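Local coordinates for protein amidohydrolase 2 (Bifidobacterium longum subsp. infantis, PDB 6UVZ) that probably acts as a hydrolase of the metallo-dependent amidohydrolase superfamily, built on a TIM-barrel fold, at residues A[156-161]-A[184-189]; A[14-19]-A[219-224]; A[5-10]-A[246-251]; A[83-88]-A[96-101]. All coordinates share one frame; numbering follows the deposited sequence.

Contact 1: residues A[156-161]-A[184-189]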
loop_
_atom_site.group_PDB
_atom_site.type_symbol
_atom_site.label_atom_id
_atom_site.label_comp_id
_atom_site.label_asym_id
_atom_site.label_seq_id
_atom_site.Cartn_x
_atom_site.Cartn_y
_atom_site.Cartn_z
ATOM N N GLU A 156 12.304 0.602 14.193
ATOM C CA GLU A 156 11.215 -0.039 14.917
ATOM C C GLU A 156 9.840 0.271 14.341
ATOM O O GLU A 156 8.854 -0.325 14.785
ATOM C CB GLU A 156 11.247 0.362 16.399
ATOM C CG GLU A 156 11.050 1.847 16.666
ATOM C CD GLU A 156 12.335 2.647 16.562
ATOM O OE1 GLU A 156 13.357 2.083 16.118
ATOM O OE2 GLU A 156 12.326 3.840 16.930
ATOM N N VAL A 157 9.744 1.177 13.372
ATOM C CA VAL A 157 8.474 1.477 12.723
ATOM C C VAL A 157 8.328 0.584 11.498
ATOM O O VAL A 157 9.308 0.284 10.804
ATOM C CB VAL A 157 8.375 2.971 12.353
ATOM C CG1 VAL A 157 9.358 3.335 11.251
ATOM C CG2 VAL A 157 6.953 3.331 11.946
ATOM N N THR A 158 7.103 0.135 11.243
ATOM C CA THR A 158 6.806 -0.692 10.081
ATOM C C THR A 158 6.490 0.215 8.899
ATOM O O THR A 158 5.506 0.962 8.926
ATOM C CB THR A 158 5.636 -1.633 10.366
ATOM O OG1 THR A 158 5.988 -2.526 11.431
ATOM C CG2 THR A 158 5.289 -2.443 9.126
ATOM N N VAL A 159 7.328 0.154 7.867
ATOM C CA VAL A 159 7.165 0.959 6.663
ATOM C C VAL A 159 6.814 0.027 5.513
ATOM O O VAL A 159 7.431 -1.032 5.350
ATOM C CB VAL A 159 8.433 1.775 6.355
ATOM C CG1 VAL A 159 9.672 0.891 6.420
ATOM C CG2 VAL A 159 8.320 2.450 4.995
ATOM N N ILE A 160 5.813 0.411 4.727
ATOM C CA ILE A 160 5.376 -0.357 3.567
ATOM C C ILE A 160 5.611 0.507 2.336
ATOM O O ILE A 160 4.989 1.567 2.184
ATOM C CB ILE A 160 3.907 -0.787 3.670
ATOM C CG1 ILE A 160 3.710 -1.791 4.807
ATOM C CG2 ILE A 160 3.451 -1.392 2.358
ATOM C CD1 ILE A 160 3.368 -1.163 6.142
ATOM N N ILE A 161 6.508 0.061 1.460
ATOM C CA ILE A 161 6.833 0.794 0.241
ATOM C C ILE A 161 5.722 0.538 -0.772
ATOM O O ILE A 161 5.525 -0.594 -1.220
ATOM C CB ILE A 161 8.199 0.380 -0.317
ATOM C CG1 ILE A 161 9.235 0.267 0.802
ATOM C CG2 ILE A 161 8.669 1.380 -1.358
ATOM C CD1 ILE A 161 9.487 1.553 1.546
ATOM N N LEU A 184 16.377 -3.002 6.387
ATOM C CA LEU A 184 15.631 -2.689 7.595
ATOM C C LEU A 184 14.799 -3.893 8.037
ATOM O O LEU A 184 14.322 -4.668 7.204
ATOM C CB LEU A 184 14.722 -1.487 7.360
ATOM C CG LEU A 184 15.420 -0.196 6.929
ATOM C CD1 LEU A 184 14.404 0.905 6.672
ATOM C CD2 LEU A 184 16.438 0.244 7.971
ATOM N N PRO A 185 14.610 -4.070 9.348
ATOM C CA PRO A 185 13.914 -5.273 9.829
ATOM C C PRO A 185 12.409 -5.251 9.619
ATOM O O PRO A 185 11.803 -6.327 9.536
ATOM C CB PRO A 185 14.262 -5.303 11.323
ATOM C CG PRO A 185 14.504 -3.874 11.674
ATOM C CD PRO A 185 15.126 -3.245 10.456
ATOM N N ASN A 186 11.782 -4.078 9.530
ATOM C CA ASN A 186 10.330 -3.983 9.419
ATOM C C ASN A 186 9.900 -3.255 8.149
ATOM O O ASN A 186 8.868 -2.580 8.131
ATOM C CB ASN A 186 9.737 -3.301 10.651
ATOM C CG ASN A 186 10.074 -4.031 11.935
ATOM O OD1 ASN A 186 9.482 -5.064 12.249
ATOM N ND2 ASN A 186 11.028 -3.496 12.688
ATOM N N SER A 187 10.676 -3.388 7.077
ATOM C CA SER A 187 10.329 -2.785 5.799
ATOM C C SER A 187 9.602 -3.796 4.924
ATOM O O SER A 187 9.894 -4.994 4.960
ATOM C CB SER A 187 11.580 -2.275 5.083
ATOM O OG SER A 187 12.483 -3.334 4.818
ATOM N N TYR A 188 8.641 -3.304 4.146
ATOM C CA TYR A 188 7.874 -4.135 3.231
ATOM C C TYR A 188 7.638 -3.356 1.946
ATOM O O TYR A 188 7.588 -2.124 1.954
ATOM C CB TYR A 188 6.530 -4.566 3.837
ATOM C CG TYR A 188 6.657 -5.450 5.058
ATOM C CD1 TYR A 188 6.619 -6.834 4.946
ATOM C CD2 TYR A 188 6.808 -4.900 6.325
ATOM C CE1 TYR A 188 6.731 -7.646 6.059
ATOM C CE2 TYR A 188 6.923 -5.704 7.444
ATOM C CZ TYR A 188 6.883 -7.076 7.305
ATOM O OH TYR A 188 6.994 -7.879 8.416
ATOM N N ILE A 189 7.493 -4.082 0.842
ATOM C CA ILE A 189 7.306 -3.475 -0.469
ATOM C C ILE A 189 6.169 -4.189 -1.191
ATOM O O ILE A 189 6.051 -5.418 -1.129
ATOM C CB ILE A 189 8.609 -3.510 -1.299
ATOM C CG1 ILE A 189 8.418 -2.794 -2.638
ATOM C CG2 ILE A 189 9.097 -4.939 -1.493
ATOM C CD1 ILE A 189 9.710 -2.543 -3.382
#

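Contact 2: residues A[14-19]-A[219-224]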
loop_
_atom_site.group_PDB
_atom_site.type_symbol
_atom_site.label_atom_id
_atom_site.label_comp_id
_atom_site.label_asym_id
_atom_site.label_seq_id
_atom_site.Cartn_x
_atom_site.Cartn_y
_atom_site.Cartn_z
ATOM N N HIS A 14 -8.689 0.330 -2.827
ATOM C CA HIS A 14 -9.422 1.564 -2.586
ATOM C C HIS A 14 -10.903 1.361 -2.873
ATOM O O HIS A 14 -11.285 0.517 -3.689
ATOM C CB HIS A 14 -8.901 2.718 -3.457
ATOM C CG HIS A 14 -7.424 2.941 -3.356
ATOM N ND1 HIS A 14 -6.839 3.573 -2.280
ATOM C CD2 HIS A 14 -6.417 2.630 -4.204
ATOM C CE1 HIS A 14 -5.532 3.634 -2.466
ATOM N NE2 HIS A 14 -5.250 3.070 -3.626
ATOM N N ILE A 15 -11.731 2.150 -2.189
ATOM C CA ILE A 15 -13.154 2.263 -2.483
ATOM C C ILE A 15 -13.544 3.727 -2.338
ATOM O O ILE A 15 -12.995 4.454 -1.506
ATOM C CB ILE A 15 -14.034 1.380 -1.566
ATOM C CG1 ILE A 15 -13.767 1.693 -0.092
ATOM C CG2 ILE A 15 -13.823 -0.099 -1.862
ATOM C CD1 ILE A 15 -14.685 0.963 0.862
ATOM N N TRP A 16 -14.497 4.163 -3.160
ATOM C CA TRP A 16 -14.982 5.533 -3.072
ATOM C C TRP A 16 -16.340 5.640 -3.748
ATOM O O TRP A 16 -16.755 4.755 -4.502
ATOM C CB TRP A 16 -13.995 6.529 -3.696
ATOM C CG TRP A 16 -13.691 6.285 -5.146
ATOM C CD1 TRP A 16 -14.516 6.519 -6.209
ATOM C CD2 TRP A 16 -12.466 5.783 -5.692
ATOM N NE1 TRP A 16 -13.883 6.181 -7.381
ATOM C CE2 TRP A 16 -12.623 5.727 -7.091
ATOM C CE3 TRP A 16 -11.253 5.368 -5.132
ATOM C CZ2 TRP A 16 -11.614 5.276 -7.939
ATOM C CZ3 TRP A 16 -10.252 4.921 -5.976
ATOM C CH2 TRP A 16 -10.439 4.878 -7.363
ATOM N N ASP A 17 -17.023 6.742 -3.460
ATOM C CA ASP A 17 -18.311 7.066 -4.069
ATOM C C ASP A 17 -18.235 8.501 -4.567
ATOM O O ASP A 17 -18.158 9.434 -3.741
ATOM C CB ASP A 17 -19.453 6.887 -3.072
ATOM C CG ASP A 17 -20.822 7.046 -3.709
ATOM O OD1 ASP A 17 -20.899 7.158 -4.950
ATOM O OD2 ASP A 17 -21.824 7.060 -2.963
ATOM N N PRO A 18 -18.251 8.733 -5.884
ATOM C CA PRO A 18 -18.053 10.099 -6.398
ATOM C C PRO A 18 -19.172 11.067 -6.047
ATOM O O PRO A 18 -18.973 12.281 -6.182
ATOM C CB PRO A 18 -17.956 9.891 -7.916
ATOM C CG PRO A 18 -18.694 8.617 -8.167
ATOM C CD PRO A 18 -18.436 7.753 -6.968
ATOM N N ASP A 19 -20.332 10.581 -5.605
ATOM C CA ASP A 19 -21.420 11.470 -5.213
ATOM C C ASP A 19 -21.282 11.936 -3.768
ATOM O O ASP A 19 -21.328 13.139 -3.494
ATOM C CB ASP A 19 -22.771 10.778 -5.418
ATOM C CG ASP A 19 -23.105 10.575 -6.882
ATOM O OD1 ASP A 19 -22.697 9.540 -7.451
ATOM O OD2 ASP A 19 -23.773 11.454 -7.466
ATOM N N ASN A 219 -3.970 -2.812 -6.060
ATOM C CA ASN A 219 -4.182 -1.399 -6.381
ATOM C C ASN A 219 -5.539 -1.181 -7.047
ATOM O O ASN A 219 -5.708 -0.274 -7.865
ATOM C CB ASN A 219 -3.050 -0.846 -7.254
ATOM C CG ASN A 219 -2.927 0.662 -7.165
ATOM O OD1 ASN A 219 -3.409 1.282 -6.218
ATOM N ND2 ASN A 219 -2.275 1.262 -8.156
ATOM N N TRP A 220 -6.510 -2.017 -6.695
ATOM C CA TRP A 220 -7.846 -1.912 -7.261
ATOM C C TRP A 220 -8.567 -0.699 -6.672
ATOM O O TRP A 220 -8.408 -0.401 -5.484
ATOM C CB TRP A 220 -8.629 -3.195 -6.972
ATOM C CG TRP A 220 -9.993 -3.255 -7.578
ATOM C CD1 TRP A 220 -10.319 -3.716 -8.819
ATOM C CD2 TRP A 220 -11.223 -2.849 -6.964
ATOM N NE1 TRP A 220 -11.675 -3.619 -9.019
ATOM C CE2 TRP A 220 -12.253 -3.090 -7.895
ATOM C CE3 TRP A 220 -11.551 -2.305 -5.719
ATOM C CZ2 TRP A 220 -13.588 -2.805 -7.621
ATOM C CZ3 TRP A 220 -12.879 -2.022 -5.448
ATOM C CH2 TRP A 220 -13.880 -2.273 -6.395
ATOM N N PRO A 221 -9.368 0.025 -7.473
ATOM C CA PRO A 221 -9.646 -0.203 -8.894
ATOM C C PRO A 221 -8.759 0.607 -9.838
ATOM O O PRO A 221 -9.054 0.682 -11.030
ATOM C CB PRO A 221 -11.100 0.239 -9.022
ATOM C CG PRO A 221 -11.195 1.381 -8.061
ATOM C CD PRO A 221 -10.246 1.071 -6.918
ATOM N N VAL A 222 -7.691 1.209 -9.308
ATOM C CA VAL A 222 -6.786 1.984 -10.147
ATOM C C VAL A 222 -6.068 1.100 -11.159
ATOM O O VAL A 222 -5.646 1.586 -12.217
ATOM C CB VAL A 222 -5.780 2.755 -9.269
ATOM C CG1 VAL A 222 -4.961 3.729 -10.105
ATOM C CG2 VAL A 222 -6.508 3.490 -8.155
ATOM N N VAL A 223 -5.935 -0.197 -10.872
ATOM C CA VAL A 223 -5.285 -1.116 -11.800
ATOM C C VAL A 223 -6.058 -1.231 -13.107
ATOM O O VAL A 223 -5.486 -1.611 -14.134
ATOM C CB VAL A 223 -5.105 -2.497 -11.131
ATOM C CG1 VAL A 223 -6.448 -3.197 -10.966
ATOM C CG2 VAL A 223 -4.127 -3.361 -11.919
ATOM N N GLU A 224 -7.350 -0.896 -13.102
ATOM C CA GLU A 224 -8.178 -0.937 -14.300
ATOM C C GLU A 224 -8.035 0.308 -15.168
ATOM O O GLU A 224 -8.883 0.544 -16.036
ATOM C CB GLU A 224 -9.647 -1.141 -13.919
ATOM C CG GLU A 224 -9.954 -2.501 -13.314
ATOM C CD GLU A 224 -9.844 -3.632 -14.322
ATOM O OE1 GLU A 224 -9.865 -3.354 -15.540
ATOM O OE2 GLU A 224 -9.738 -4.800 -13.896
#

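Contact 3: residues A[5-10]-A[246-251]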
loop_
_atom_site.group_PDB
_atom_site.type_symbol
_atom_site.label_atom_id
_atom_site.label_comp_id
_atom_site.label_asym_id
_atom_site.label_seq_id
_atom_site.Cartn_x
_atom_site.Cartn_y
_atom_site.Cartn_z
ATOM N N THR A 5 -7.033 -23.625 -4.885
ATOM C CA THR A 5 -7.383 -23.177 -3.535
ATOM C C THR A 5 -6.240 -22.418 -2.858
ATOM O O THR A 5 -5.346 -23.006 -2.240
ATOM C CB THR A 5 -7.896 -24.356 -2.677
ATOM O OG1 THR A 5 -8.320 -23.875 -1.395
ATOM C CG2 THR A 5 -6.871 -25.493 -2.501
ATOM N N LEU A 6 -6.271 -21.091 -2.971
ATOM C CA LEU A 6 -5.203 -20.221 -2.491
ATOM C C LEU A 6 -5.795 -19.089 -1.666
ATOM O O LEU A 6 -6.771 -18.456 -2.086
ATOM C CB LEU A 6 -4.397 -19.651 -3.664
ATOM C CG LEU A 6 -3.440 -18.495 -3.368
ATOM C CD1 LEU A 6 -2.196 -18.987 -2.642
ATOM C CD2 LEU A 6 -3.071 -17.762 -4.650
ATOM N N ASN A 7 -5.201 -18.829 -0.503
ATOM C CA ASN A 7 -5.623 -17.734 0.359
ATOM C C ASN A 7 -4.922 -16.448 -0.066
ATOM O O ASN A 7 -3.707 -16.441 -0.286
ATOM C CB ASN A 7 -5.316 -18.048 1.823
ATOM C CG ASN A 7 -6.035 -19.289 2.316
ATOM O OD1 ASN A 7 -7.147 -19.588 1.881
ATOM N ND2 ASN A 7 -5.402 -20.017 3.227
ATOM N N VAL A 8 -5.690 -15.365 -0.176
ATOM C CA VAL A 8 -5.194 -14.093 -0.689
ATOM C C VAL A 8 -5.600 -12.978 0.266
ATOM O O VAL A 8 -6.767 -12.889 0.664
ATOM C CB VAL A 8 -5.727 -13.807 -2.107
ATOM C CG1 VAL A 8 -5.346 -12.405 -2.549
ATOM C CG2 VAL A 8 -5.197 -14.838 -3.093
ATOM N N ILE A 9 -4.638 -12.133 0.629
ATOM C CA ILE A 9 -4.883 -10.924 1.410
ATOM C C ILE A 9 -4.430 -9.736 0.573
ATOM O O ILE A 9 -3.241 -9.610 0.254
ATOM C CB ILE A 9 -4.152 -10.950 2.761
ATOM C CG1 ILE A 9 -4.777 -11.990 3.691
ATOM C CG2 ILE A 9 -4.177 -9.571 3.407
ATOM C CD1 ILE A 9 -4.150 -12.029 5.070
ATOM N N ASP A 10 -5.375 -8.868 0.216
ATOM C CA ASP A 10 -5.079 -7.697 -0.603
ATOM C C ASP A 10 -4.534 -6.593 0.295
ATOM O O ASP A 10 -5.279 -5.989 1.070
ATOM C CB ASP A 10 -6.330 -7.231 -1.340
ATOM C CG ASP A 10 -6.009 -6.462 -2.605
ATOM O OD1 ASP A 10 -6.574 -6.805 -3.662
ATOM O OD2 ASP A 10 -5.180 -5.530 -2.546
ATOM N N PHE A 246 3.729 -14.552 -0.053
ATOM C CA PHE A 246 3.462 -13.384 -0.885
ATOM C C PHE A 246 1.990 -12.987 -0.862
ATOM O O PHE A 246 1.671 -11.802 -0.998
ATOM C CB PHE A 246 3.919 -13.655 -2.320
ATOM C CG PHE A 246 3.518 -12.589 -3.301
ATOM C CD1 PHE A 246 4.116 -11.340 -3.273
ATOM C CD2 PHE A 246 2.552 -12.841 -4.262
ATOM C CE1 PHE A 246 3.752 -10.359 -4.178
ATOM C CE2 PHE A 246 2.183 -11.864 -5.170
ATOM C CZ PHE A 246 2.785 -10.622 -5.129
ATOM N N PHE A 247 1.085 -13.948 -0.672
ATOM C CA PHE A 247 -0.340 -13.682 -0.826
ATOM C C PHE A 247 -1.090 -13.482 0.486
ATOM O O PHE A 247 -2.213 -12.966 0.454
ATOM C CB PHE A 247 -1.009 -14.813 -1.618
ATOM C CG PHE A 247 -0.860 -14.679 -3.108
ATOM C CD1 PHE A 247 0.100 -15.405 -3.794
ATOM C CD2 PHE A 247 -1.679 -13.820 -3.822
ATOM C CE1 PHE A 247 0.236 -15.280 -5.165
ATOM C CE2 PHE A 247 -1.547 -13.691 -5.193
ATOM C CZ PHE A 247 -0.588 -14.422 -5.864
ATOM N N GLU A 248 -0.519 -13.863 1.630
ATOM C CA GLU A 248 -1.226 -13.640 2.888
ATOM C C GLU A 248 -0.305 -13.553 4.101
ATOM O O GLU A 248 -0.547 -12.746 5.003
ATOM C CB GLU A 248 -2.273 -14.738 3.118
ATOM C CG GLU A 248 -1.720 -16.153 3.194
ATOM C CD GLU A 248 -2.607 -17.081 4.006
ATOM O OE1 GLU A 248 -3.302 -16.590 4.922
ATOM O OE2 GLU A 248 -2.609 -18.298 3.727
ATOM N N ASN A 249 0.750 -14.371 4.140
ATOM C CA ASN A 249 1.524 -14.499 5.371
ATOM C C ASN A 249 2.386 -13.268 5.632
ATOM O O ASN A 249 2.561 -12.865 6.788
ATOM C CB ASN A 249 2.382 -15.763 5.324
ATOM C CG ASN A 249 1.563 -17.025 5.516
ATOM O OD1 ASN A 249 0.546 -17.019 6.210
ATOM N ND2 ASN A 249 2.004 -18.116 4.900
ATOM N N ASN A 250 2.936 -12.658 4.579
ATOM C CA ASN A 250 3.721 -11.443 4.779
ATOM C C ASN A 250 2.849 -10.286 5.250
ATOM O O ASN A 250 3.310 -9.440 6.025
ATOM C CB ASN A 250 4.458 -11.061 3.494
ATOM C CG ASN A 250 5.558 -12.041 3.140
ATOM O OD1 ASN A 250 6.003 -12.824 3.979
ATOM N ND2 ASN A 250 6.010 -11.997 1.891
ATOM N N ALA A 251 1.593 -10.232 4.800
ATOM C CA ALA A 251 0.695 -9.174 5.247
ATOM C C ALA A 251 0.269 -9.372 6.696
ATOM O O ALA A 251 -0.031 -8.394 7.391
ATOM C CB ALA A 251 -0.531 -9.103 4.337
#

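Contact 4: residues A[83-88]-A[96-101]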
loop_
_atom_site.group_PDB
_atom_site.type_symbol
_atom_site.label_atom_id
_atom_site.label_comp_id
_atom_site.label_asym_id
_atom_site.label_seq_id
_atom_site.Cartn_x
_atom_site.Cartn_y
_atom_site.Cartn_z
ATOM N N ARG A 83 -7.326 -0.405 8.021
ATOM C CA ARG A 83 -7.659 0.889 7.439
ATOM C C ARG A 83 -6.457 1.813 7.555
ATOM O O ARG A 83 -6.016 2.125 8.666
ATOM C CB ARG A 83 -8.879 1.503 8.126
ATOM C CG ARG A 83 -10.170 0.767 7.832
ATOM C CD ARG A 83 -11.276 1.164 8.792
ATOM N NE ARG A 83 -12.496 0.403 8.544
ATOM C CZ ARG A 83 -12.690 -0.847 8.951
ATOM N NH1 ARG A 83 -11.741 -1.483 9.626
ATOM N NH2 ARG A 83 -13.830 -1.466 8.679
HETATM N N MSE A 84 -5.934 2.245 6.413
HETATM C CA MSE A 84 -4.805 3.168 6.376
HETATM C C MSE A 84 -5.282 4.568 6.010
HETATM O O MSE A 84 -5.304 4.940 4.837
HETATM C CB MSE A 84 -3.751 2.689 5.377
HETATM C CG MSE A 84 -3.268 1.268 5.619
HETATM SE SE MSE A 84 -2.243 1.096 7.266
HETATM C CE MSE A 84 -3.262 -0.323 8.121
ATOM N N LEU A 85 -5.665 5.339 7.022
ATOM C CA LEU A 85 -6.187 6.681 6.818
ATOM C C LEU A 85 -5.042 7.690 6.745
ATOM O O LEU A 85 -3.892 7.390 7.068
ATOM C CB LEU A 85 -7.173 7.031 7.932
ATOM C CG LEU A 85 -8.289 5.991 8.075
ATOM C CD1 LEU A 85 -9.220 6.312 9.232
ATOM C CD2 LEU A 85 -9.072 5.868 6.776
ATOM N N GLN A 86 -5.367 8.902 6.304
ATOM C CA GLN A 86 -4.341 9.896 6.033
ATOM C C GLN A 86 -4.055 10.756 7.260
ATOM O O GLN A 86 -4.858 10.851 8.191
ATOM C CB GLN A 86 -4.740 10.784 4.852
ATOM C CG GLN A 86 -6.028 11.565 5.041
ATOM C CD GLN A 86 -6.314 12.491 3.874
ATOM O OE1 GLN A 86 -7.457 12.625 3.438
ATOM N NE2 GLN A 86 -5.273 13.139 3.364
ATOM N N GLY A 87 -2.887 11.386 7.244
ATOM C CA GLY A 87 -2.471 12.247 8.337
ATOM C C GLY A 87 -1.107 12.829 8.041
ATOM O O GLY A 87 -0.447 12.466 7.063
ATOM N N ARG A 88 -0.695 13.752 8.907
ATOM C CA ARG A 88 0.608 14.399 8.816
ATOM C C ARG A 88 1.490 13.875 9.941
ATOM O O ARG A 88 1.173 14.062 11.120
ATOM C CB ARG A 88 0.472 15.920 8.891
ATOM C CG ARG A 88 1.785 16.668 8.725
ATOM C CD ARG A 88 1.561 18.168 8.627
ATOM N NE ARG A 88 2.820 18.900 8.520
ATOM C CZ ARG A 88 3.462 19.121 7.377
ATOM N NH1 ARG A 88 2.967 18.663 6.236
ATOM N NH2 ARG A 88 4.602 19.797 7.376
ATOM N N PRO A 96 -6.941 9.039 13.502
ATOM C CA PRO A 96 -8.307 8.556 13.731
ATOM C C PRO A 96 -8.308 7.373 14.686
ATOM O O PRO A 96 -7.470 6.473 14.591
ATOM C CB PRO A 96 -8.783 8.154 12.330
ATOM C CG PRO A 96 -7.900 8.916 11.393
ATOM C CD PRO A 96 -6.572 9.005 12.078
ATOM N N ILE A 97 -9.264 7.384 15.618
ATOM C CA ILE A 97 -9.300 6.364 16.657
ATOM C C ILE A 97 -9.617 4.985 16.089
ATOM O O ILE A 97 -9.369 3.972 16.753
ATOM C CB ILE A 97 -10.305 6.767 17.754
ATOM C CG1 ILE A 97 -10.046 5.983 19.044
ATOM C CG2 ILE A 97 -11.734 6.561 17.277
ATOM C CD1 ILE A 97 -10.893 6.435 20.211
ATOM N N ASN A 98 -10.145 4.915 14.868
ATOM C CA ASN A 98 -10.431 3.648 14.210
ATOM C C ASN A 98 -9.384 3.280 13.167
ATOM O O ASN A 98 -9.554 2.284 12.456
ATOM C CB ASN A 98 -11.816 3.690 13.560
ATOM C CG ASN A 98 -11.906 4.720 12.450
ATOM O OD1 ASN A 98 -11.309 5.791 12.534
ATOM N ND2 ASN A 98 -12.654 4.396 11.402
ATOM N N ALA A 99 -8.307 4.054 13.060
ATOM C CA ALA A 99 -7.295 3.839 12.036
ATOM C C ALA A 99 -6.247 2.846 12.523
ATOM O O ALA A 99 -5.773 2.940 13.660
ATOM C CB ALA A 99 -6.629 5.161 11.651
ATOM N N ASP A 100 -5.892 1.897 11.660
ATOM C CA ASP A 100 -4.833 0.943 11.957
ATOM C C ASP A 100 -3.460 1.434 11.520
ATOM O O ASP A 100 -2.448 0.882 11.967
ATOM C CB ASP A 100 -5.131 -0.402 11.286
ATOM C CG ASP A 100 -6.419 -1.030 11.783
ATOM O OD1 ASP A 100 -6.518 -1.316 12.994
ATOM O OD2 ASP A 100 -7.340 -1.228 10.963
ATOM N N GLY A 101 -3.407 2.451 10.667
ATOM C CA GLY A 101 -2.150 3.010 10.208
ATOM C C GLY A 101 -2.391 4.343 9.537
ATOM O O GLY A 101 -3.528 4.804 9.411
#

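Contact 1: residues A[156-161]-A[184-189]
Val159 uses both its N-H and its C=O to bond the neighbouring parallel strand, straddling Ser187. Its N donates to Asn186 O at 3.1 Å, and its O accepts from Tyr188 N at 2.8 Å. Ile161 N then reaches Tyr188 O, which continues the ladder. Weaker CA-H...O contacts fill in between, among them Ser187 CA to Val159 O at 3.4 Å.

Apolar contacts are sorted by the two faces of the sheet. Val159, Ser187, Ile161 and Ile189 share the face turned to the helices, where Phe151 of helix 144-153 packs on Val159 and Phe209 of helix 199-209 on Ser187 and Ile189. Here Val159 CG1 lies 3.9 Å from Ser187 CB, and Ile161 CB meets Ile189 CG1 at the same distance. Branched residues suit this layer because they fill it close to the backbone. Ile160 and Tyr188 occupy the other face, with CG1 of Ile160 4.1 Å from Tyr188 CB. Tyr188 holds its ring carbon CG beside its own backbone N (chi1 -64°), which brings the ring to Thr158, whose CG2 approaches CE2 at a slant.

The polar side chains find partners nearby: Ser187 OG bonds Leu181 O, and Asn186 ND2 bonds Pro155 O. Two parallel strands joined through helix 172-181 form a beta-alpha-beta unit, the repeating element of the TIM barrel.

Contact 2: residues A[14-19]-A[219-224]
His14 carries its imidazole beside its own backbone N (chi1 -53°), which sets one edge of the ring before Asn219, while Trp220 throws its indole opposite the backbone N (chi1 -176°), so that CE3 and CZ3 come near His14 O, which meets the ring obliquely. Both residues belong to loops of a TIM barrel, one following strand 7-13 and the other following strand 214-216, so the contact joins the loops that follow the first and last strands, where the barrel closes. His12 and His14 make the His-X-His pattern familiar from this superfamily, where it commonly serves a metal site.

The backbones are tied by His14 N, which donates to Trp220 O at 2.8 Å. Asn219 OD1 lies in the plane of the imidazole, 3.6 Å from NE2, but the ring and amide planes stand 66° apart. Each has a firmer polar partner elsewhere: His14 ND1 bonds Val58 O, and Asn219 ND2 bonds Gly193 O and Asp194 OD1. With an alanine here the imidazole is gone, so Val58 O would probably be left without its ND1 partner and a gap would open beside Val222 CG2.

Beside these groups, Pro221 fits between two indoles. It follows a cis peptide bond, and its compact ring packs with CB over the centre of the Trp220 face. Ile15 CG2 comes to the edge of that indole. On its far end the proline meets the benzene part of Trp16, where CG lies 3.6 Å from CH2.

Contact 3: residues A[5-10]-A[246-251]
Leu6 lays CD2 squarely over the face of the Phe247 ring, 4.0 Å from its centroid, a CH-pi contact on the tightly packed side. Val8 CG2 runs alongside the same ring, 3.7 Å from CD2, and Phe233 and Leu237 of helix 229-239 add to this apolar nest, which suits a large aromatic. Ile9 CG2 meets Ala251 CB at 3.8 Å, the small alanine letting the helix come near the strand. Ile9 N bonds Phe247 O at a wider pi-type turn. Helix 244-254 thus lies across strand 7-13, the first strand of the TIM barrel, and links the C-terminal end of the chain to its beginning.

The other flank is looser and more polar. Asn7, partly exposed, offers ND2 to Glu248 OE2 in a weak bond of 3.3 Å, its amide turned 86° from the carboxylate plane, while its OD1 bonds Asn51 ND2. From CB, which packs on Ile9 CD1 at 3.8 Å, Glu248 sends CG between its backbone N and carbonyl carbon (chi1 60°) and extends on to Asn7, while OE1 pairs with Arg252 NE. An alanine at Glu248 removes the carboxylate and would probably leave the Arg252 charge without its mate and the Asn7 amide freer to turn.

Contact 4: residues A[83-88]-A[96-101]
The carboxylate of Asp100 meets the backbone of Arg83: OD2 takes the N-H of Arg83 at 3.1 Å through its anti lone pair, the one turned away from OD1. Beside its own backbone N (chi1 -62°), the Asp100 carboxyl carbon is placed to fold back onto the strand. The other flat group of the pair, the peptide carbonyl of Arg83, receives Asp100 N in its own plane at 3.0 Å and a weaker bond from Gly101 N. Aspartate suits the position because its short carboxylate reaches Arg83 N while its own backbone N-H bonds Arg83 O.

Gly101 then begins strand pairing, its O taking a weak bond from Leu85 N. The selenium of selenomethionine Met84 lies 3.5 Å from Gly101 CA, on the side where a side chain would have pointed, which is consistent with a glycine at this place. The methyl CE of Met84 reaches Asp100 CB at 3.7 Å.

Leu85 packs the turn on the opposite flank. Its CD1 touches Pro96 CB at 3.6 Å and Ala99 CB at 3.7 Å; these are the first and last residues of a type I turn, closed by Ala99 N to Pro96 O, and the leucine's branched end touches both.

The guanidinium of Arg83 bonds Leu72 O through NE and Asn75 O through NH2, at the end of helix 65-73. That helix also receives Leu85 and Pro96 on Asp69, while Met84 rests on Val56 of strand 51-58. The loop thus leads strand 80-86 into the adjacent parallel strand 101-103 of the barrel, with no helix between them.

How the contacts relate
All four contacts belong to one TIM barrel. Along the chain, contact 3 joins the first strand to helix 244-254 and encloses the others; contact 2 is nested within it, and contacts 4 and 1 follow in series inside that loop. Contacts 1, 3 and 4 reach the same parallel sheet: contacts 1 and 4 have centres about 17 Å apart, and contacts 1 and 3 about 18 Å, touching where Tyr188 CE1 packs 3.9 Å from Asn250 O. Contact 2 lies on the opposite side of the chain's centre from contact 1, about 25 Å between centres. Local strand pairings thus build the wall, while contacts 2 and 3 bring together distant parts of the chain.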